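Long-range contacts in serine acetyltransferase (Entamoeba histolytica, PDB 3Q1X), which probably transfers an acetyl group to the hydroxyl of L-serine, making O-acetylserine for cysteine biosynthesis: residues A[176-181]-A[196-201]; A[189-194]-A[223-228]; A[22-27]-A[46-51]. All blocks are in the same frame, centred on the assembly; numbering follows the deposited sequence.

Contact 1 of 3, residues A[176-181]-A[196-201]; sequences FFIDHG and CRIYQS. With SER (serine), chain B.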
loop_
_atom_site.group_PDB
_atom_site.type_symbol
_atom_site.label_atom_id
_atom_site.label_comp_id
_atom_site.label_asym_id
_atom_site.label_seq_id
_atom_site.Cartn_x
_atom_site.Cartn_y
_atom_site.Cartn_z
ATOM N N PHE A 176 -10.324 -6.871 18.426
ATOM C CA PHE A 176 -9.172 -7.047 17.569
ATOM C C PHE A 176 -8.669 -5.689 17.093
ATOM O O PHE A 176 -9.457 -4.824 16.698
ATOM C CB PHE A 176 -9.536 -7.948 16.382
ATOM C CG PHE A 176 -8.387 -8.248 15.462
ATOM C CD1 PHE A 176 -7.230 -8.860 15.933
ATOM C CD2 PHE A 176 -8.465 -7.918 14.122
ATOM C CE1 PHE A 176 -6.160 -9.132 15.071
ATOM C CE2 PHE A 176 -7.402 -8.193 13.243
ATOM C CZ PHE A 176 -6.246 -8.801 13.724
ATOM N N PHE A 177 -7.354 -5.504 17.137
ATOM C CA PHE A 177 -6.745 -4.241 16.707
ATOM C C PHE A 177 -5.436 -4.433 15.961
ATOM O O PHE A 177 -4.484 -5.009 16.493
ATOM C CB PHE A 177 -6.543 -3.314 17.909
ATOM C CG PHE A 177 -5.918 -1.971 17.570
ATOM C CD1 PHE A 177 -6.366 -1.206 16.486
ATOM C CD2 PHE A 177 -4.916 -1.448 18.382
ATOM C CE1 PHE A 177 -5.792 0.040 16.199
ATOM C CE2 PHE A 177 -4.339 -0.200 18.113
ATOM C CZ PHE A 177 -4.776 0.544 17.017
ATOM N N ILE A 178 -5.399 -3.945 14.721
ATOM C CA ILE A 178 -4.165 -3.802 13.966
ATOM C C ILE A 178 -3.807 -2.308 13.942
ATOM O O ILE A 178 -4.533 -1.506 13.370
ATOM C CB ILE A 178 -4.288 -4.333 12.511
ATOM C CG1 ILE A 178 -4.584 -5.837 12.495
ATOM C CG2 ILE A 178 -3.020 -4.027 11.729
ATOM C CD1 ILE A 178 -5.236 -6.326 11.220
ATOM N N ASP A 179 -2.697 -1.943 14.574
ATOM C CA ASP A 179 -2.213 -0.571 14.540
ATOM C C ASP A 179 -1.203 -0.403 13.429
ATOM O O ASP A 179 -0.305 -1.240 13.273
ATOM C CB ASP A 179 -1.558 -0.198 15.873
ATOM C CG ASP A 179 -1.467 1.302 16.089
ATOM O OD1 ASP A 179 -1.953 2.110 15.251
ATOM O OD2 ASP A 179 -0.911 1.688 17.129
ATOM N N HIS A 180 -1.363 0.683 12.670
ATOM C CA HIS A 180 -0.490 1.046 11.530
ATOM C C HIS A 180 -0.731 0.127 10.335
ATOM O O HIS A 180 -1.247 0.571 9.299
ATOM C CB HIS A 180 0.977 1.141 11.956
ATOM C CG HIS A 180 1.235 2.262 12.912
ATOM N ND1 HIS A 180 1.623 2.058 14.222
ATOM C CD2 HIS A 180 1.119 3.601 12.758
ATOM C CE1 HIS A 180 1.764 3.228 14.820
ATOM N NE2 HIS A 180 1.463 4.179 13.955
ATOM N N GLY A 181 -0.356 -1.143 10.466
ATOM C CA GLY A 181 -0.949 -2.187 9.651
ATOM C C GLY A 181 -0.208 -2.563 8.389
ATOM O O GLY A 181 -0.321 -3.698 7.932
ATOM N N CYS A 196 -6.432 -9.376 20.494
ATOM C CA CYS A 196 -5.154 -9.459 19.808
ATOM C C CYS A 196 -4.791 -8.075 19.310
ATOM O O CYS A 196 -5.608 -7.391 18.684
ATOM C CB CYS A 196 -5.196 -10.460 18.656
ATOM S SG CYS A 196 -3.580 -10.808 17.954
ATOM N N ARG A 197 -3.579 -7.648 19.639
ATOM C CA ARG A 197 -3.054 -6.367 19.196
ATOM C C ARG A 197 -1.867 -6.619 18.280
ATOM O O ARG A 197 -0.874 -7.213 18.697
ATOM C CB ARG A 197 -2.627 -5.521 20.396
ATOM C CG ARG A 197 -2.254 -4.091 20.062
ATOM C CD ARG A 197 -1.926 -3.322 21.332
ATOM N NE ARG A 197 -3.074 -3.243 22.235
ATOM C CZ ARG A 197 -3.027 -2.826 23.496
ATOM N NH1 ARG A 197 -1.876 -2.455 24.048
ATOM N NH2 ARG A 197 -4.140 -2.793 24.212
ATOM N N ILE A 198 -1.975 -6.169 17.035
ATOM C CA ILE A 198 -0.974 -6.466 16.006
ATOM C C ILE A 198 -0.444 -5.185 15.378
ATOM O O ILE A 198 -1.218 -4.302 15.007
ATOM C CB ILE A 198 -1.558 -7.400 14.898
ATOM C CG1 ILE A 198 -1.916 -8.773 15.478
ATOM C CG2 ILE A 198 -0.607 -7.530 13.703
ATOM C CD1 ILE A 198 -2.537 -9.744 14.475
ATOM N N TYR A 199 0.875 -5.109 15.239
ATOM C CA TYR A 199 1.541 -3.973 14.631
ATOM C C TYR A 199 1.970 -4.207 13.179
ATOM O O TYR A 199 1.837 -5.317 12.622
ATOM C CB TYR A 199 2.727 -3.537 15.492
ATOM C CG TYR A 199 2.274 -2.894 16.765
ATOM C CD1 TYR A 199 2.022 -1.521 16.820
ATOM C CD2 TYR A 199 2.036 -3.661 17.915
ATOM C CE1 TYR A 199 1.574 -0.920 17.992
ATOM C CE2 TYR A 199 1.584 -3.066 19.099
ATOM C CZ TYR A 199 1.362 -1.696 19.127
ATOM O OH TYR A 199 0.910 -1.100 20.278
ATOM N N GLN A 200 2.487 -3.137 12.582
ATOM C CA GLN A 200 2.963 -3.134 11.207
ATOM C C GLN A 200 3.936 -4.287 10.963
ATOM O O GLN A 200 4.665 -4.693 11.877
ATOM C CB GLN A 200 3.609 -1.778 10.865
ATOM C CG GLN A 200 4.815 -1.359 11.727
ATOM C CD GLN A 200 4.441 -0.608 13.002
ATOM O OE1 GLN A 200 3.379 -0.815 13.571
ATOM N NE2 GLN A 200 5.346 0.252 13.469
ATOM N N SER A 201 3.899 -4.836 9.751
ATOM C CA SER A 201 4.867 -5.837 9.301
ATOM C C SER A 201 4.844 -7.179 10.038
ATOM O O SER A 201 5.828 -7.933 9.992
ATOM C CB SER A 201 6.279 -5.236 9.345
ATOM O OG SER A 201 6.464 -4.322 8.281
HETATM N N SER B . -0.062 4.233 17.573
HETATM C CA SER B . 0.853 3.982 18.728
HETATM C C SER B . 1.221 5.289 19.414
HETATM O O SER B . 0.843 6.369 18.963
HETATM C CB SER B . 2.117 3.255 18.260
HETATM O OG SER B . 2.890 4.076 17.393
HETATM O OXT SER B . 1.904 5.289 20.431
HETATM O O HOH W 1 -0.516 0.970 19.679
#
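Cys196 meets Phe176 where two successive coils of the left-handed beta helix come together. Its carbonyl O accepts from Phe177 N at 3.0 Å, while its CB lies at the edge of the Phe176 ring, in the ring plane. Arg197, bridged in parallel to Phe177, crosses that side chain at a slant, its CG nearest Phe177 CD2; its guanidinium goes on to His208 O of the second subunit. Ile198 bonds to the other coil through both its backbone N and its backbone O: N donates to Phe177 O at 2.8 Å, and O takes Asp179 N, also at 2.8 Å, through a more bent N-H...O angle of 146°. Ile198 CD1 reaches the edge of the Phe176 ring, 3.7 Å from Phe176 CE1, and the branched chain lies beside Ile178, both pointing the same way. Tyr199 turns back toward Asp179 because its CG stands beside its own backbone N (chi1 -71°). Tyr199 CE1 then comes 3.8 Å from Asp179 CB. A water accepts from Tyr199 OH, which also bonds His208 N of the second subunit, and donates to Asp179 OD2. That OD2 accepts from the bound serine N at 2.7 Å, so water and tyrosine probably help to hold this carboxylate; Asp114, and Arg222 of the second subunit, also bond the serine. Gln200 runs beside His180, amide and imidazole planes 77° apart, its NE2 bonded to Thr203 OG1 of the second subunit. Strand 197-198 lies between strands 177-178 and 231-232 of one parallel sheet, and Phe176 packs on helix 128-144.

Contact 2 of 3, residues A[189-194]-A[223-228]; sequences TAIIGE and HPTVGD. With SER (serine), chain C.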
loop_
_atom_site.group_PDB
_atom_site.type_symbol
_atom_site.label_atom_id
_atom_site.label_comp_id
_atom_site.label_asym_id
_atom_site.label_seq_id
_atom_site.Cartn_x
_atom_site.Cartn_y
_atom_site.Cartn_z
ATOM N N THR A 189 -5.471 -20.180 7.271
ATOM C CA THR A 189 -5.808 -21.089 8.360
ATOM C C THR A 189 -5.350 -20.548 9.709
ATOM O O THR A 189 -5.288 -21.282 10.699
ATOM C CB THR A 189 -5.257 -22.518 8.120
ATOM O OG1 THR A 189 -3.830 -22.511 8.222
ATOM C CG2 THR A 189 -5.665 -23.027 6.740
ATOM N N ALA A 190 -5.043 -19.254 9.747
ATOM C CA ALA A 190 -4.715 -18.595 11.006
ATOM C C ALA A 190 -5.944 -18.541 11.908
ATOM O O ALA A 190 -7.061 -18.345 11.437
ATOM C CB ALA A 190 -4.166 -17.202 10.755
ATOM N N ILE A 191 -5.740 -18.747 13.202
ATOM C CA ILE A 191 -6.816 -18.622 14.189
ATOM C C ILE A 191 -6.333 -17.651 15.258
ATOM O O ILE A 191 -5.255 -17.834 15.820
ATOM C CB ILE A 191 -7.180 -19.997 14.827
ATOM C CG1 ILE A 191 -7.649 -20.994 13.751
ATOM C CG2 ILE A 191 -8.180 -19.827 15.991
ATOM C CD1 ILE A 191 -9.149 -21.083 13.519
ATOM N N ILE A 192 -7.131 -16.623 15.539
ATOM C CA ILE A 192 -6.725 -15.566 16.457
ATOM C C ILE A 192 -7.806 -15.344 17.509
ATOM O O ILE A 192 -8.972 -15.150 17.176
ATOM C CB ILE A 192 -6.459 -14.231 15.707
ATOM C CG1 ILE A 192 -5.330 -14.401 14.689
ATOM C CG2 ILE A 192 -6.155 -13.106 16.686
ATOM C CD1 ILE A 192 -5.182 -13.215 13.731
ATOM N N GLY A 193 -7.416 -15.353 18.775
ATOM C CA GLY A 193 -8.365 -15.183 19.862
ATOM C C GLY A 193 -8.772 -13.738 20.096
ATOM O O GLY A 193 -8.545 -12.863 19.248
ATOM N N GLU A 194 -9.375 -13.499 21.257
ATOM C CA GLU A 194 -9.858 -12.186 21.666
ATOM C C GLU A 194 -8.691 -11.290 22.064
ATOM O O GLU A 194 -7.649 -11.784 22.501
ATOM C CB GLU A 194 -10.809 -12.349 22.866
ATOM C CG GLU A 194 -11.782 -11.204 23.109
ATOM C CD GLU A 194 -13.024 -11.272 22.233
ATOM O OE1 GLU A 194 -13.769 -10.270 22.192
ATOM O OE2 GLU A 194 -13.260 -12.317 21.585
ATOM N N HIS A 223 -0.979 -22.365 9.305
ATOM C CA HIS A 223 -0.723 -21.029 9.836
ATOM C C HIS A 223 -0.942 -21.054 11.360
ATOM O O HIS A 223 -1.595 -21.970 11.876
ATOM C CB HIS A 223 -1.635 -19.990 9.158
ATOM C CG HIS A 223 -1.581 -20.006 7.658
ATOM N ND1 HIS A 223 -0.453 -19.657 6.944
ATOM C CD2 HIS A 223 -2.531 -20.295 6.738
ATOM C CE1 HIS A 223 -0.705 -19.751 5.649
ATOM N NE2 HIS A 223 -1.958 -20.139 5.497
ATOM N N PRO A 224 -0.401 -20.055 12.090
ATOM C CA PRO A 224 -0.450 -20.107 13.555
ATOM C C PRO A 224 -1.843 -20.059 14.176
ATOM O O PRO A 224 -2.792 -19.555 13.573
ATOM C CB PRO A 224 0.335 -18.856 13.975
ATOM C CG PRO A 224 1.228 -18.560 12.820
ATOM C CD PRO A 224 0.416 -18.920 11.618
ATOM N N THR A 225 -1.946 -20.600 15.385
ATOM C CA THR A 225 -3.097 -20.392 16.247
ATOM C C THR A 225 -2.608 -19.535 17.402
ATOM O O THR A 225 -1.569 -19.819 18.012
ATOM C CB THR A 225 -3.681 -21.724 16.760
ATOM O OG1 THR A 225 -4.159 -22.493 15.650
ATOM C CG2 THR A 225 -4.821 -21.488 17.750
ATOM N N VAL A 226 -3.350 -18.469 17.673
ATOM C CA VAL A 226 -2.979 -17.481 18.672
ATOM C C VAL A 226 -4.116 -17.372 19.691
ATOM O O VAL A 226 -5.288 -17.318 19.316
ATOM C CB VAL A 226 -2.676 -16.110 17.993
ATOM C CG1 VAL A 226 -2.440 -15.037 19.009
ATOM C CG2 VAL A 226 -1.464 -16.209 17.064
ATOM N N GLY A 227 -3.766 -17.365 20.975
ATOM C CA GLY A 227 -4.749 -17.289 22.065
ATOM C C GLY A 227 -5.268 -15.884 22.310
ATOM O O GLY A 227 -5.308 -15.056 21.389
ATOM N N ASP A 228 -5.672 -15.619 23.551
ATOM C CA ASP A 228 -6.250 -14.332 23.942
ATOM C C ASP A 228 -5.204 -13.404 24.548
ATOM O O ASP A 228 -4.200 -13.861 25.099
ATOM C CB ASP A 228 -7.392 -14.547 24.941
ATOM C CG ASP A 228 -8.469 -15.480 24.412
ATOM O OD1 ASP A 228 -8.705 -15.506 23.188
ATOM O OD2 ASP A 228 -9.101 -16.179 25.230
HETATM N N SER C . 0.127 -18.062 0.699
HETATM C CA SER C . 0.861 -19.086 1.502
HETATM C C SER C . -0.115 -20.040 2.176
HETATM O O SER C . -1.329 -19.868 2.089
HETATM C CB SER C . 1.749 -18.410 2.550
HETATM O OG SER C . 0.966 -17.725 3.520
HETATM O OXT SER C . 0.293 -20.999 2.818
HETATM O O HOH W 2 -5.111 -12.311 21.330
#
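His223 stands across Thr189 at about a right angle, at the end of a parallel strand pairing that runs up to the serine pocket. Starting at the root, His223 CB lies 3.5 Å from Ala190 N, with the methyl of Ala190 close by. CG comes next, passing near Thr189 OG1. His223 CD2 comes 3.0 Å from both Thr189 OG1 and Thr189 N, whereas ND1 faces the serine OG only at long range. At the far end His223 CE1 lies 3.3 Å from OXT of the bound serine. His223 NE2 is 3.5 Å from the serine O, and the serine carboxyl carbon lies at the ring edge, in its plane. With chi1 of His223 at -53° the ring is swung to the side of its own backbone N, which brings it over to Thr189. That threonine hydroxyl accepts a hydrogen bond from Arg222 N and a weak one from His223 N. Beyond the histidine the backbones join in register: Ile191 N donates to Pro224 O, Val226 N to Ile191 O at 2.7 Å, and Gly193 N to Val226 O. Ile191 and Thr225 lie side by side. At the other end Glu194 N reaches Asp228 OD1 at 2.9 Å, coming from above the carboxylate plane, and a water bridges Glu194 O and Gly227 O. Gly193 CA packs 3.4 Å from Asp228 OD1. The chemistry is therefore split: backbone bonds fix two coils of the beta helix together, while Thr189 and Ala190 probably help to position the pocket residue His223, with the serine carboxyl carbon at its ring edge.

Contact 3 of 3, residues A[22-27]-A[46-51]; sequences AFHSKR and FPDFFM
A histidine-carboxylate hydrogen bond, His24 to Asp48, joins the loop after helix 2-18 to the short helical turn about 47-50. His24 ND1 donates to Asp48 OD2 at 2.8 Å, on the syn side but tilted well out of the carboxylate plane, with the oxygen close to the imidazole plane; ring and carboxylate planes are turned 53° apart. Ser25 N gives Asp48 OD2 a second bond of 3.1 Å, with an N-H...O angle of 158°, and it arrives from the opposite face of the carboxylate. Asp48 can reach both donors because its CG stands beside its backbone N (chi1 -80°), which sends the carboxylate out to the loop. The other oxygen, OD1, is bonded to Tyr16 OH, and the His24 ring packs edge-to-face with the ring of Tyr16. Next along, Phe49 brings its ring rim up to the loop backbone. Phe23 O lies at the edge of that ring, 3.3 Å from Phe49 CE2, and Ser25 CB touches Phe49 CE1 at 3.7 Å. A water bridges Phe23 O to Asp48 N through rather long bonds. Ser25 OG closes an ST turn by accepting from Arg27 N at 3.1 Å, and it also bonds Tyr29 OH. Arg27 leads away to the backbone carbonyls of Ala78 and Asn80 of the second subunit, while Phe49 packs against helix 120-126. With two N-H groups on one oxygen and a tyrosine on the other, the Asp48 carboxylate is probably kept ionised, and that charge would in turn favour a proton on His24 ND1.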
loop_
_atom_site.group_PDB
_atom_site.type_symbol
_atom_site.label_atom_id
_atom_site.label_comp_id
_atom_site.label_asym_id
_atom_site.label_seq_id
_atom_site.Cartn_x
_atom_site.Cartn_y
_atom_site.Cartn_z
ATOM N N ALA A 22 -20.675 7.377 22.127
ATOM C CA ALA A 22 -19.370 7.284 21.467
ATOM C C ALA A 22 -19.452 6.702 20.053
ATOM O O ALA A 22 -18.555 6.929 19.231
ATOM C CB ALA A 22 -18.408 6.472 22.319
ATOM N N PHE A 23 -20.531 5.970 19.776
ATOM C CA PHE A 23 -20.753 5.361 18.468
ATOM C C PHE A 23 -21.686 6.230 17.621
ATOM O O PHE A 23 -22.133 5.822 16.551
ATOM C CB PHE A 23 -21.312 3.942 18.628
ATOM C CG PHE A 23 -20.405 3.020 19.393
ATOM C CD1 PHE A 23 -19.366 2.346 18.743
ATOM C CD2 PHE A 23 -20.580 2.821 20.764
ATOM C CE1 PHE A 23 -18.522 1.492 19.445
ATOM C CE2 PHE A 23 -19.732 1.969 21.472
ATOM C CZ PHE A 23 -18.702 1.304 20.814
ATOM N N HIS A 24 -21.958 7.436 18.109
ATOM C CA HIS A 24 -22.837 8.365 17.417
ATOM C C HIS A 24 -22.150 9.710 17.165
ATOM O O HIS A 24 -21.164 10.057 17.823
ATOM C CB HIS A 24 -24.121 8.595 18.228
ATOM C CG HIS A 24 -25.096 7.455 18.177
ATOM N ND1 HIS A 24 -25.613 6.963 16.997
ATOM C CD2 HIS A 24 -25.682 6.743 19.169
ATOM C CE1 HIS A 24 -26.462 5.986 17.265
ATOM N NE2 HIS A 24 -26.517 5.828 18.574
ATOM N N SER A 25 -22.691 10.456 16.207
ATOM C CA SER A 25 -22.266 11.827 15.942
ATOM C C SER A 25 -23.368 12.625 15.252
ATOM O O SER A 25 -24.113 12.084 14.429
ATOM C CB SER A 25 -21.016 11.841 15.064
ATOM O OG SER A 25 -20.481 13.148 14.979
ATOM N N LYS A 26 -23.452 13.913 15.589
ATOM C CA LYS A 26 -24.338 14.858 14.894
ATOM C C LYS A 26 -23.610 15.567 13.749
ATOM O O LYS A 26 -24.212 16.363 13.016
ATOM C CB LYS A 26 -24.863 15.922 15.865
ATOM C CG LYS A 26 -25.650 15.395 17.052
ATOM C CD LYS A 26 -25.944 16.525 18.023
ATOM C CE LYS A 26 -26.701 16.047 19.247
ATOM N NZ LYS A 26 -27.321 17.196 19.965
ATOM N N ARG A 27 -22.314 15.297 13.611
ATOM C CA ARG A 27 -21.500 15.959 12.599
ATOM C C ARG A 27 -21.780 15.389 11.219
ATOM O O ARG A 27 -22.088 14.206 11.082
ATOM C CB ARG A 27 -20.014 15.804 12.925
ATOM C CG ARG A 27 -19.601 16.543 14.179
ATOM C CD ARG A 27 -18.149 16.282 14.538
ATOM N NE ARG A 27 -17.732 17.081 15.689
ATOM C CZ ARG A 27 -17.474 18.389 15.657
ATOM N NH1 ARG A 27 -17.599 19.081 14.527
ATOM N NH2 ARG A 27 -17.104 19.011 16.769
ATOM N N PHE A 46 -22.039 2.158 10.537
ATOM C CA PHE A 46 -21.816 3.444 11.211
ATOM C C PHE A 46 -22.333 4.634 10.397
ATOM O O PHE A 46 -21.547 5.493 9.966
ATOM C CB PHE A 46 -20.326 3.598 11.562
ATOM C CG PHE A 46 -19.764 2.427 12.322
ATOM C CD1 PHE A 46 -20.001 2.288 13.685
ATOM C CD2 PHE A 46 -19.021 1.447 11.668
ATOM C CE1 PHE A 46 -19.504 1.196 14.389
ATOM C CE2 PHE A 46 -18.515 0.350 12.363
ATOM C CZ PHE A 46 -18.756 0.222 13.725
ATOM N N PRO A 47 -23.668 4.697 10.187
ATOM C CA PRO A 47 -24.260 5.721 9.319
ATOM C C PRO A 47 -23.982 7.173 9.729
ATOM O O PRO A 47 -23.914 8.029 8.860
ATOM C CB PRO A 47 -25.761 5.432 9.404
ATOM C CG PRO A 47 -25.939 4.600 10.630
ATOM C CD PRO A 47 -24.696 3.788 10.726
ATOM N N ASP A 48 -23.827 7.439 11.023
ATOM C CA ASP A 48 -23.566 8.805 11.520
ATOM C C ASP A 48 -22.285 9.401 10.954
ATOM O O ASP A 48 -22.110 10.622 10.916
ATOM C CB ASP A 48 -23.455 8.823 13.044
ATOM C CG ASP A 48 -24.800 8.814 13.735
ATOM O OD1 ASP A 48 -25.836 8.997 13.060
ATOM O OD2 ASP A 48 -24.806 8.632 14.962
ATOM N N PHE A 49 -21.386 8.527 10.526
ATOM C CA PHE A 49 -20.054 8.957 10.136
ATOM C C PHE A 49 -19.880 8.985 8.634
ATOM O O PHE A 49 -18.900 9.533 8.135
ATOM C CB PHE A 49 -19.011 8.058 10.804
ATOM C CG PHE A 49 -19.144 8.016 12.296
ATOM C CD1 PHE A 49 -18.578 9.011 13.082
ATOM C CD2 PHE A 49 -19.863 6.994 12.918
ATOM C CE1 PHE A 49 -18.715 8.984 14.462
ATOM C CE2 PHE A 49 -20.003 6.965 14.299
ATOM C CZ PHE A 49 -19.425 7.956 15.072
ATOM N N PHE A 50 -20.845 8.410 7.921
ATOM C CA PHE A 50 -20.744 8.274 6.473
ATOM C C PHE A 50 -21.994 8.700 5.718
ATOM O O PHE A 50 -22.017 8.643 4.487
ATOM C CB PHE A 50 -20.303 6.854 6.113
ATOM C CG PHE A 50 -18.979 6.491 6.702
ATOM C CD1 PHE A 50 -17.807 7.031 6.174
ATOM C CD2 PHE A 50 -18.901 5.665 7.816
ATOM C CE1 PHE A 50 -16.569 6.720 6.725
ATOM C CE2 PHE A 50 -17.667 5.345 8.373
ATOM C CZ PHE A 50 -16.499 5.878 7.822
ATOM N N MET A 51 -23.019 9.134 6.458
ATOM C CA MET A 51 -24.228 9.733 5.866
ATOM C C MET A 51 -24.542 11.108 6.466
ATOM O O MET A 51 -24.232 11.376 7.632
ATOM C CB MET A 51 -25.465 8.835 6.072
ATOM C CG MET A 51 -25.269 7.327 5.913
ATOM S SD MET A 51 -26.851 6.439 5.896
ATOM C CE MET A 51 -27.413 6.888 4.258
HETATM O O HOH W 3 -23.341 5.600 13.512
#

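From the N terminus, contact 3 closes first: it folds the loop after helix 2-18 back onto the turn that follows helix 36-45, all within the helical N-terminal part. It stands in series with the other two, its nearest atoms about 11 Å from contact 1. Further on, strand 177-178 opens contact 1, strand 191-192 opens contact 2, strand 197-198 closes contact 1 and strand 225-226 closes contact 2, so these two cross. They pair coils on two different sheets of the beta helix and touch where Phe176 packs on Ile192. Each borders a serine site, but a different one, since each of these two sites is shared between neighbouring subunits.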